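Local coordinates for protein S-adenosylmethionine-dependent methyltransferase (Clostridium acetobutylicum, PDB 1Y8C) that probably transfers methyl groups from S-adenosylmethionine to an acceptor substrate, at residues 27-30 / 31-35; 119-122 / 123-126. All coordinates share one frame; numbering follows the deposited sequence.

Overall arrangement
Contact 1 comes first along the chain, near the C-terminal end of helix 20-32, where the helix stops before strand 40-44. Contact 2 follows within helix 118-129, which links the parallel strands 104-107 and 136-143. Each joins consecutive turns of its own helix, so neither closes a long loop; the two lie in series, neither nesting nor crossing. The centres of contact 1 and contact 2 are about 25 Å apart and the nearest atoms of contact 1 and contact 2 about 12 Å apart, without touching. Contact 1 (27-35) sets its buried side chains against strands 136-143 and 237-244 and helix 52-55. Contact 2 (119-126) meets helix 205-214 instead. Strand 136-143 relates them: contact 1 packs on it, and the helix of contact 2 leads into it.

Contact 1: residues 27-30 / 31-35; sequences IIEK and CVENN
K30 NZ lies between two carboxylates of its own helix: it makes a salt bridge of 2.8 Å to E33 OE2 and a long one of 3.9 Å to E29 OE1. Bends at chi2 (-69°) and chi4 fold the lysine round, bringing its CD and CE alongside the E33 carboxylate and NZ to the syn side of OE2, out of the carboxylate plane. E29 and E33 run side by side, their carboxylate planes 73° apart and E29 OE1 only 3.5 Å from E33 OE2; the shared ammonium probably offsets part of the repulsion. Farther along, the N34 amide reaches back, and its ND2 donates to K30 O over a short 2.6 Å, tilted from the carbonyl plane. The helix then ends in a Schellman motif with N35, at positive phi, as the C-prime residue: N35 N bonds to V32 O at 3.1 Å, and L36 N pairs with C31 O. Among the apolar groups, I27 CG2 lies 4.1 Å from C31 SG. I27 rests on L51, L55 of helix 52-55 and I139 of strand 136-143, C31 on L36 and F38, and both K30 and N34 on L241 of strand 237-244.

Contact 2: residues 119-122 / 123-126; sequences DDLK and KYFK
Backbone bonds from i+4 to i carry the helix from D119-K122 into K123-K126, K123 N, Y124 N, F125 N and K126 N donating in turn to the carbonyls of D119, D120, L121 and K122, with Y124 N coming in above the D120 carbonyl plane. L121 touches two aromatic side chains. Its CD1 meets the Y124 ring at CD2, 3.8 Å away, the two side chains slanting past each other, while its CG lies 4.1 Å from F125 CE1 with the side chains running in the same direction. With CG anti to the backbone N (chi1 166°), Y124 has its CB 3.2 Å from L121 O, and this oxygen lies at the ring edge, in plane. The same oxygen accepts the hydrogen bond from F125 N at 3.0 Å. Helix 118-129 is the helical link of a beta-alpha-beta crossover between the adjacent parallel strands 104-107 and 136-143 of the Rossmann-like methyltransferase fold. Y211 of helix 205-214 touches L121, K122 and F125, and L212 also reaches F125. Y124 OH makes a weak hydrogen bond to T112 OG1. On the polar side, K123 lies alongside D120, with K123 CD 4.1 Å from D120 OD1. The charged ends do not meet: K123 NZ stays 4.8 Å from D120 OD1 and, through the bends at chi3 and chi4, turns to a hydrogen bond with N95 OD1.

Contact 1: residues 27-30 / 31-35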
ATOM      1  N   ILE A  27       9.017  -0.177   9.778  1.00 55.84           N
ATOM      2  CA  ILE A  27       7.895  -0.890  10.359  1.00 55.72           C
ATOM      3  C   ILE A  27       8.335  -1.805  11.485  1.00 57.08           C
ATOM      4  O   ILE A  27       7.709  -1.837  12.543  1.00 56.47           O
ATOM      5  CB  ILE A  27       7.147  -1.721   9.312  1.00 55.97           C
ATOM      6  CG1 ILE A  27       6.612  -0.807   8.207  1.00 55.38           C
ATOM      7  CG2 ILE A  27       5.983  -2.444   9.970  1.00 55.27           C
ATOM      8  CD1 ILE A  27       6.170  -1.547   6.966  1.00 52.06           C
ATOM      9  N   ILE A  28       9.405  -2.554  11.262  1.00 58.22           N
ATOM     10  CA  ILE A  28       9.902  -3.448  12.294  1.00 59.51           C
ATOM     11  C   ILE A  28      10.247  -2.622  13.533  1.00 60.93           C
ATOM     12  O   ILE A  28       9.895  -2.979  14.659  1.00 58.38           O
ATOM     13  CB  ILE A  28      11.172  -4.190  11.838  1.00 59.48           C
ATOM     14  CG1 ILE A  28      10.873  -5.051  10.624  1.00 57.52           C
ATOM     15  CG2 ILE A  28      11.683  -5.067  12.976  1.00 58.02           C
ATOM     16  CD1 ILE A  28       9.863  -6.140  10.917  1.00 62.49           C
ATOM     17  N   GLU A  29      10.934  -1.509  13.303  1.00 63.07           N
ATOM     18  CA  GLU A  29      11.356  -0.615  14.370  1.00 66.05           C
ATOM     19  C   GLU A  29      10.173  -0.196  15.235  1.00 64.92           C
ATOM     20  O   GLU A  29      10.220  -0.245  16.469  1.00 64.52           O
ATOM     21  CB  GLU A  29      12.030   0.618  13.763  1.00 70.76           C
ATOM     22  CG  GLU A  29      12.539   1.648  14.762  1.00 78.59           C
ATOM     23  CD  GLU A  29      12.927   2.965  14.087  1.00 84.53           C
ATOM     24  OE1 GLU A  29      13.399   3.892  14.800  1.00 86.30           O
ATOM     25  OE2 GLU A  29      12.755   3.074  12.842  1.00 85.14           O
ATOM     26  N   LYS A  30       9.106   0.219  14.575  1.00 64.17           N
ATOM     27  CA  LYS A  30       7.909   0.639  15.277  1.00 63.57           C
ATOM     28  C   LYS A  30       7.251  -0.533  16.004  1.00 62.09           C
ATOM     29  O   LYS A  30       6.663  -0.362  17.071  1.00 59.80           O
ATOM     30  CB  LYS A  30       6.961   1.316  14.285  1.00 63.59           C
ATOM     31  CG  LYS A  30       7.448   2.715  13.925  1.00 64.45           C
ATOM     32  CD  LYS A  30       7.305   3.627  15.141  1.00 67.02           C
ATOM     33  CE  LYS A  30       8.092   4.926  15.019  1.00 68.07           C
ATOM     34  NZ  LYS A  30       9.565   4.699  15.134  1.00 69.83           N
ATOM     35  N   CYS A  31       7.379  -1.727  15.441  1.00 62.06           N
ATOM     36  CA  CYS A  31       6.819  -2.923  16.064  1.00 64.01           C
ATOM     37  C   CYS A  31       7.527  -3.186  17.380  1.00 63.80           C
ATOM     38  O   CYS A  31       6.890  -3.516  18.383  1.00 65.10           O
ATOM     39  CB  CYS A  31       7.001  -4.131  15.156  1.00 64.19           C
ATOM     40  SG  CYS A  31       5.911  -4.111  13.737  1.00 67.13           S
ATOM     41  N   VAL A  32       8.851  -3.042  17.359  1.00 63.49           N
ATOM     42  CA  VAL A  32       9.667  -3.243  18.542  1.00 60.95           C
ATOM     43  C   VAL A  32       9.342  -2.192  19.599  1.00 61.43           C
ATOM     44  O   VAL A  32       9.248  -2.510  20.774  1.00 61.32           O
ATOM     45  CB  VAL A  32      11.164  -3.191  18.193  1.00 60.17           C
ATOM     46  CG1 VAL A  32      11.991  -3.166  19.461  1.00 57.43           C
ATOM     47  CG2 VAL A  32      11.536  -4.391  17.351  1.00 57.13           C
ATOM     48  N   GLU A  33       9.154  -0.946  19.185  1.00 61.67           N
ATOM     49  CA  GLU A  33       8.831   0.097  20.145  1.00 64.27           C
ATOM     50  C   GLU A  33       7.469  -0.152  20.782  1.00 64.75           C
ATOM     51  O   GLU A  33       7.102   0.513  21.749  1.00 65.96           O
ATOM     52  CB  GLU A  33       8.813   1.468  19.474  1.00 65.50           C
ATOM     53  CG  GLU A  33      10.163   1.975  18.987  1.00 69.74           C
ATOM     54  CD  GLU A  33      10.029   3.241  18.142  1.00 72.80           C
ATOM     55  OE1 GLU A  33       9.095   4.045  18.417  1.00 71.90           O
ATOM     56  OE2 GLU A  33      10.860   3.431  17.216  1.00 72.52           O
ATOM     57  N   ASN A  34       6.714  -1.102  20.241  1.00 65.28           N
ATOM     58  CA  ASN A  34       5.386  -1.409  20.772  1.00 65.43           C
ATOM     59  C   ASN A  34       5.300  -2.795  21.408  1.00 65.96           C
ATOM     60  O   ASN A  34       4.218  -3.390  21.496  1.00 67.18           O
ATOM     61  CB  ASN A  34       4.345  -1.264  19.657  1.00 63.80           C
ATOM     62  CG  ASN A  34       4.029   0.194  19.342  1.00 63.81           C
ATOM     63  OD1 ASN A  34       3.325   0.872  20.098  1.00 62.66           O
ATOM     64  ND2 ASN A  34       4.559   0.686  18.231  1.00 59.69           N
ATOM     65  N   ASN A  35       6.450  -3.292  21.856  1.00 66.19           N
ATOM     66  CA  ASN A  35       6.554  -4.599  22.497  1.00 65.80           C
ATOM     67  C   ASN A  35       5.767  -5.672  21.754  1.00 65.83           C
ATOM     68  O   ASN A  35       5.206  -6.583  22.358  1.00 67.00           O
ATOM     69  CB  ASN A  35       6.054  -4.507  23.940  1.00 65.42           C
ATOM     70  CG  ASN A  35       6.646  -3.327  24.689  1.00 65.50           C
ATOM     71  OD1 ASN A  35       7.854  -3.093  24.642  1.00 64.71           O
ATOM     72  ND2 ASN A  35       5.794  -2.582  25.395  1.00 62.69           N
TER

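Contact 2: residues 119-122 / 123-126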
ATOM      1  N   ASP A 119     -17.764   5.183   2.470  1.00 65.34           N
ATOM      2  CA  ASP A 119     -18.385   4.073   3.175  1.00 65.47           C
ATOM      3  C   ASP A 119     -17.555   2.812   3.131  1.00 64.70           C
ATOM      4  O   ASP A 119     -17.405   2.128   4.144  1.00 63.90           O
ATOM      5  CB  ASP A 119     -19.779   3.813   2.631  1.00 67.43           C
ATOM      6  CG  ASP A 119     -20.797   4.741   3.240  1.00 72.36           C
ATOM      7  OD1 ASP A 119     -20.770   4.872   4.487  1.00 73.35           O
ATOM      8  OD2 ASP A 119     -21.614   5.341   2.502  1.00 74.46           O
ATOM      9  N   ASP A 120     -17.016   2.503   1.958  1.00 64.08           N
ATOM     10  CA  ASP A 120     -16.184   1.326   1.816  1.00 64.14           C
ATOM     11  C   ASP A 120     -14.902   1.487   2.627  1.00 63.05           C
ATOM     12  O   ASP A 120     -14.286   0.501   3.024  1.00 63.27           O
ATOM     13  CB  ASP A 120     -15.830   1.089   0.351  1.00 65.31           C
ATOM     14  CG  ASP A 120     -16.969   0.499  -0.432  1.00 68.89           C
ATOM     15  OD1 ASP A 120     -17.642  -0.407   0.101  1.00 72.01           O
ATOM     16  OD2 ASP A 120     -17.192   0.925  -1.589  1.00 72.10           O
ATOM     17  N   LEU A 121     -14.498   2.732   2.858  1.00 61.30           N
ATOM     18  CA  LEU A 121     -13.291   3.000   3.624  1.00 60.41           C
ATOM     19  C   LEU A 121     -13.575   2.731   5.095  1.00 60.47           C
ATOM     20  O   LEU A 121     -12.702   2.267   5.835  1.00 61.03           O
ATOM     21  CB  LEU A 121     -12.840   4.449   3.425  1.00 59.70           C
ATOM     22  CG  LEU A 121     -11.488   4.840   4.032  1.00 58.01           C
ATOM     23  CD1 LEU A 121     -10.361   4.038   3.397  1.00 58.22           C
ATOM     24  CD2 LEU A 121     -11.279   6.308   3.821  1.00 59.27           C
ATOM     25  N   LYS A 122     -14.801   3.026   5.516  1.00 59.90           N
ATOM     26  CA  LYS A 122     -15.213   2.786   6.893  1.00 59.65           C
ATOM     27  C   LYS A 122     -15.257   1.281   7.131  1.00 58.66           C
ATOM     28  O   LYS A 122     -14.747   0.793   8.136  1.00 57.92           O
ATOM     29  CB  LYS A 122     -16.590   3.406   7.158  1.00 60.59           C
ATOM     30  CG  LYS A 122     -16.536   4.898   7.472  1.00 64.49           C
ATOM     31  CD  LYS A 122     -17.922   5.525   7.604  1.00 67.06           C
ATOM     32  CE  LYS A 122     -17.809   7.030   7.855  1.00 71.07           C
ATOM     33  NZ  LYS A 122     -19.104   7.772   7.738  1.00 70.93           N
ATOM     34  N   LYS A 123     -15.863   0.554   6.195  1.00 57.57           N
ATOM     35  CA  LYS A 123     -15.958  -0.893   6.297  1.00 58.43           C
ATOM     36  C   LYS A 123     -14.552  -1.466   6.410  1.00 59.19           C
ATOM     37  O   LYS A 123     -14.283  -2.369   7.208  1.00 60.98           O
ATOM     38  CB  LYS A 123     -16.687  -1.457   5.073  1.00 58.91           C
ATOM     39  CG  LYS A 123     -18.157  -1.061   5.030  1.00 61.46           C
ATOM     40  CD  LYS A 123     -18.894  -1.562   3.786  1.00 66.02           C
ATOM     41  CE  LYS A 123     -19.060  -3.088   3.748  1.00 68.82           C
ATOM     42  NZ  LYS A 123     -17.822  -3.842   3.389  1.00 68.92           N
ATOM     43  N   TYR A 124     -13.658  -0.907   5.609  1.00 56.91           N
ATOM     44  CA  TYR A 124     -12.256  -1.286   5.586  1.00 56.98           C
ATOM     45  C   TYR A 124     -11.625  -1.158   6.986  1.00 54.91           C
ATOM     46  O   TYR A 124     -11.133  -2.132   7.532  1.00 54.54           O
ATOM     47  CB  TYR A 124     -11.542  -0.392   4.570  1.00 56.70           C
ATOM     48  CG  TYR A 124     -10.040  -0.399   4.621  1.00 57.52           C
ATOM     49  CD1 TYR A 124      -9.312  -1.515   4.228  1.00 58.05           C
ATOM     50  CD2 TYR A 124      -9.344   0.749   4.997  1.00 57.48           C
ATOM     51  CE1 TYR A 124      -7.917  -1.481   4.199  1.00 58.80           C
ATOM     52  CE2 TYR A 124      -7.964   0.798   4.973  1.00 57.41           C
ATOM     53  CZ  TYR A 124      -7.252  -0.316   4.569  1.00 59.18           C
ATOM     54  OH  TYR A 124      -5.880  -0.242   4.511  1.00 61.21           O
ATOM     55  N   PHE A 125     -11.650   0.037   7.567  1.00 54.35           N
ATOM     56  CA  PHE A 125     -11.074   0.237   8.890  1.00 53.93           C
ATOM     57  C   PHE A 125     -11.721  -0.690   9.891  1.00 54.51           C
ATOM     58  O   PHE A 125     -11.049  -1.239  10.767  1.00 53.91           O
ATOM     59  CB  PHE A 125     -11.241   1.690   9.353  1.00 55.06           C
ATOM     60  CG  PHE A 125     -10.316   2.663   8.660  1.00 56.47           C
ATOM     61  CD1 PHE A 125     -10.707   3.980   8.447  1.00 55.41           C
ATOM     62  CD2 PHE A 125      -9.062   2.255   8.203  1.00 55.01           C
ATOM     63  CE1 PHE A 125      -9.874   4.866   7.784  1.00 57.20           C
ATOM     64  CE2 PHE A 125      -8.229   3.138   7.542  1.00 55.41           C
ATOM     65  CZ  PHE A 125      -8.629   4.446   7.332  1.00 55.36           C
ATOM     66  N   LYS A 126     -13.033  -0.865   9.777  1.00 55.57           N
ATOM     67  CA  LYS A 126     -13.729  -1.759  10.693  1.00 55.39           C
ATOM     68  C   LYS A 126     -13.220  -3.186  10.450  1.00 52.58           C
ATOM     69  O   LYS A 126     -12.923  -3.910  11.398  1.00 51.36           O
ATOM     70  CB  LYS A 126     -15.249  -1.686  10.483  1.00 57.03           C
ATOM     71  CG  LYS A 126     -16.020  -2.590  11.435  1.00 61.02           C
ATOM     72  CD  LYS A 126     -17.531  -2.532  11.228  1.00 64.69           C
ATOM     73  CE  LYS A 126     -18.230  -3.742  11.892  1.00 67.56           C
ATOM     74  NZ  LYS A 126     -17.901  -3.909  13.361  1.00 69.13           N
TER